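PDB 2MCM: macromomycin from Streptomyces macromomyceticus, which is the apoprotein of the antibiotic auromomycin and binds non-covalently its cytotoxic, DNA-cleaving chromophore. Local coordinates for residues A[66-71]-A[107-112]. Numbering follows the deposited sequence.
Sequences LKVHSS and QAITFA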
ATOM      1  N   LEU A  66       2.087  -8.585  -1.588  1.00  7.53           N
ATOM      2  CA  LEU A  66       2.855  -7.384  -1.733  1.00  7.55           C
ATOM      3  C   LEU A  66       4.230  -7.559  -1.076  1.00  8.77           C
ATOM      4  O   LEU A  66       4.235  -7.959   0.089  1.00  8.88           O
ATOM      5  CB  LEU A  66       2.059  -6.175  -1.072  1.00  9.77           C
ATOM      6  CG  LEU A  66       2.802  -4.866  -1.075  1.00 10.12           C
ATOM      7  CD1 LEU A  66       2.973  -4.264  -2.442  1.00 11.08           C
ATOM      8  CD2 LEU A  66       2.081  -3.838  -0.159  1.00 10.85           C
ATOM      9  N   LYS A  67       5.296  -7.261  -1.818  1.00  8.53           N
ATOM     10  CA  LYS A  67       6.625  -7.364  -1.169  1.00 10.42           C
ATOM     11  C   LYS A  67       6.936  -6.037  -0.505  1.00 10.01           C
ATOM     12  O   LYS A  67       6.898  -4.983  -1.242  1.00 12.67           O
ATOM     13  CB  LYS A  67       7.652  -7.746  -2.259  1.00 12.51           C
ATOM     14  CG  LYS A  67       8.931  -8.254  -1.545  1.00 17.31           C
ATOM     15  CD  LYS A  67       9.974  -8.761  -2.565  1.00 20.00           C
ATOM     16  CE  LYS A  67       9.439  -9.928  -3.380  1.00 22.60           C
ATOM     17  NZ  LYS A  67      10.563 -10.548  -4.232  1.00 25.24           N
ATOM     18  N   VAL A  68       7.274  -5.989   0.760  1.00  9.06           N
ATOM     19  CA  VAL A  68       7.565  -4.707   1.436  1.00  9.45           C
ATOM     20  C   VAL A  68       9.031  -4.577   1.766  1.00 10.65           C
ATOM     21  O   VAL A  68       9.769  -5.585   1.887  1.00 10.44           O
ATOM     22  CB  VAL A  68       6.725  -4.512   2.742  1.00 11.14           C
ATOM     23  CG1 VAL A  68       5.243  -4.418   2.355  1.00 12.34           C
ATOM     24  CG2 VAL A  68       7.025  -5.602   3.759  1.00 12.29           C
ATOM     25  N   HIS A  69       9.478  -3.358   1.902  1.00  9.62           N
ATOM     26  CA  HIS A  69      10.889  -3.057   2.177  1.00 10.92           C
ATOM     27  C   HIS A  69      10.998  -2.003   3.277  1.00 10.41           C
ATOM     28  O   HIS A  69      10.144  -1.138   3.448  1.00 10.62           O
ATOM     29  CB  HIS A  69      11.597  -2.540   0.896  1.00 12.07           C
ATOM     30  CG  HIS A  69      11.573  -3.564  -0.232  1.00 13.47           C
ATOM     31  ND1 HIS A  69      10.654  -3.708  -1.179  1.00 14.89           N
ATOM     32  CD2 HIS A  69      12.487  -4.568  -0.426  1.00 14.81           C
ATOM     33  CE1 HIS A  69      10.964  -4.750  -1.973  1.00 16.80           C
ATOM     34  NE2 HIS A  69      12.094  -5.276  -1.516  1.00 15.36           N
ATOM     35  N   SER A  70      12.056  -2.185   4.072  1.00 10.38           N
ATOM     36  CA  SER A  70      12.181  -1.258   5.240  1.00 11.84           C
ATOM     37  C   SER A  70      12.547   0.129   4.833  1.00 12.33           C
ATOM     38  O   SER A  70      12.315   1.051   5.652  1.00 13.04           O
ATOM     39  CB  SER A  70      13.096  -1.824   6.339  1.00 14.05           C
ATOM     40  OG  SER A  70      14.354  -2.076   5.733  1.00 14.97           O
ATOM     41  N   SER A  71      13.121   0.312   3.665  1.00 11.64           N
ATOM     42  CA  SER A  71      13.420   1.650   3.112  1.00 13.02           C
ATOM     43  C   SER A  71      13.024   1.537   1.641  1.00 13.25           C
ATOM     44  O   SER A  71      13.230   0.429   1.031  1.00 13.48           O
ATOM     45  CB  SER A  71      14.849   2.114   3.240  1.00 13.56           C
ATOM     46  OG  SER A  71      15.208   2.316   4.606  0.60 16.05           O
ATOM     47  N   GLN A 107      -3.297  -0.094   6.319  1.00  9.38           N
ATOM     48  CA  GLN A 107      -2.944  -0.524   7.663  1.00  8.06           C
ATOM     49  C   GLN A 107      -1.515  -0.176   7.987  1.00  8.61           C
ATOM     50  O   GLN A 107      -0.601  -0.515   7.114  1.00  7.31           O
ATOM     51  CB  GLN A 107      -3.206  -2.005   7.857  1.00  9.33           C
ATOM     52  CG  GLN A 107      -2.739  -2.526   9.218  1.00 12.73           C
ATOM     53  CD  GLN A 107      -3.175  -3.945   9.438  1.00 16.22           C
ATOM     54  OE1 GLN A 107      -3.970  -4.599   8.785  1.00 17.32           O
ATOM     55  NE2 GLN A 107      -2.694  -4.523  10.540  1.00 19.15           N
ATOM     56  N   ALA A 108      -1.130   0.477   9.033  1.00  7.64           N
ATOM     57  CA  ALA A 108       0.254   0.830   9.397  1.00  9.25           C
ATOM     58  C   ALA A 108       1.003  -0.531   9.674  1.00  8.38           C
ATOM     59  O   ALA A 108       0.407  -1.474  10.173  1.00  9.99           O
ATOM     60  CB  ALA A 108       0.128   1.650  10.704  1.00  9.93           C
ATOM     61  N   ILE A 109       2.267  -0.501   9.191  1.00  9.88           N
ATOM     62  CA  ILE A 109       3.049  -1.776   9.406  1.00  9.00           C
ATOM     63  C   ILE A 109       4.323  -1.334  10.108  1.00  9.97           C
ATOM     64  O   ILE A 109       4.751  -0.170  10.084  1.00 10.93           O
ATOM     65  CB  ILE A 109       3.325  -2.437   8.010  1.00  9.62           C
ATOM     66  CG1 ILE A 109       4.105  -1.408   7.176  1.00  9.64           C
ATOM     67  CG2 ILE A 109       2.050  -2.997   7.388  1.00 11.48           C
ATOM     68  CD1 ILE A 109       4.584  -2.066   5.793  1.00 11.07           C
ATOM     69  N   THR A 110       5.002  -2.332  10.734  1.00  9.76           N
ATOM     70  CA  THR A 110       6.251  -2.013  11.399  1.00 11.53           C
ATOM     71  C   THR A 110       7.293  -3.114  11.048  1.00 11.13           C
ATOM     72  O   THR A 110       6.901  -4.244  10.839  1.00 11.60           O
ATOM     73  CB  THR A 110       6.137  -1.959  12.955  1.00 14.49           C
ATOM     74  OG1 THR A 110       5.874  -3.282  13.438  1.00 17.54           O
ATOM     75  CG2 THR A 110       4.984  -1.018  13.436  1.00 15.35           C
ATOM     76  N   PHE A 111       8.516  -2.672  11.065  1.00 11.75           N
ATOM     77  CA  PHE A 111       9.649  -3.585  10.747  1.00 11.59           C
ATOM     78  C   PHE A 111      10.471  -3.830  12.005  1.00 14.78           C
ATOM     79  O   PHE A 111      10.695  -2.945  12.836  1.00 16.17           O
ATOM     80  CB  PHE A 111      10.554  -2.873   9.721  1.00 11.93           C
ATOM     81  CG  PHE A 111       9.858  -2.778   8.374  1.00 12.28           C
ATOM     82  CD1 PHE A 111       9.030  -1.710   8.095  1.00 10.54           C
ATOM     83  CD2 PHE A 111       9.988  -3.777   7.441  1.00 12.06           C
ATOM     84  CE1 PHE A 111       8.353  -1.659   6.858  1.00 12.82           C
ATOM     85  CE2 PHE A 111       9.352  -3.746   6.183  1.00 12.52           C
ATOM     86  CZ  PHE A 111       8.548  -2.655   5.891  1.00 12.23           C
ATOM     87  N   ALA A 112      10.973  -5.048  11.986  1.00 16.43           N
ATOM     88  CA  ALA A 112      11.862  -5.495  13.111  1.00 19.22           C
ATOM     89  C   ALA A 112      13.165  -4.741  13.097  1.00 20.66           C
ATOM     90  O   ALA A 112      13.610  -4.553  14.286  1.00 24.04           O
ATOM     91  CB  ALA A 112      12.020  -7.001  12.933  1.00 18.77           C
ATOM     92  OXT ALA A 112      13.718  -4.353  12.055  1.00 21.83           O
TER
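Phe111, one residue short of the C-terminus, lays its ring against the turn that follows strand 62-68. CA of Ser70 stands 3.8 Å from the centroid of the Phe111 ring, only 9° off the ring normal, a CH-pi contact in which one face of the phenyl group is covered by backbone carbon. CB of the same serine lies over this face too, 3.8 Å from Phe111 CD2. With CG beside its backbone N and anti to the carbonyl carbon (chi1 -70°), the phenylalanine reaches across to the backbone of residues 68-70. There Phe111 CZ comes within 3.3 Å of His69 O, which approaches the ring obliquely, and Val68 sets CG2 3.8 Å from Phe111 CE2, the two side chains meeting at a slant.

Packing is looser along the strands. Val68 turns its other methyl, CG1, to the end of Ile109, whose CD1 is 4.2 Å away; the extended isoleucine chain (chi2 173°) carries that methyl towards Val68. The solvent side falls to the partly exposed His69 and Ser70: His69 points its CB away from 107-112 and meets the phenylalanine through its backbone.

His69 O and Ser70 N find partners outside the two segments: Gln35 NE2 donates to His69 O, and Ser70 N bonds to Asn14 OD1. Within the neocarzinostatin fold the contact thus joins the chain leaving strand 62-68 to the C-terminal residues that follow strand 104-109, two strands that belong to different antiparallel sheets, with Gln35 of strand 30-40 touching both Val68 and Phe111.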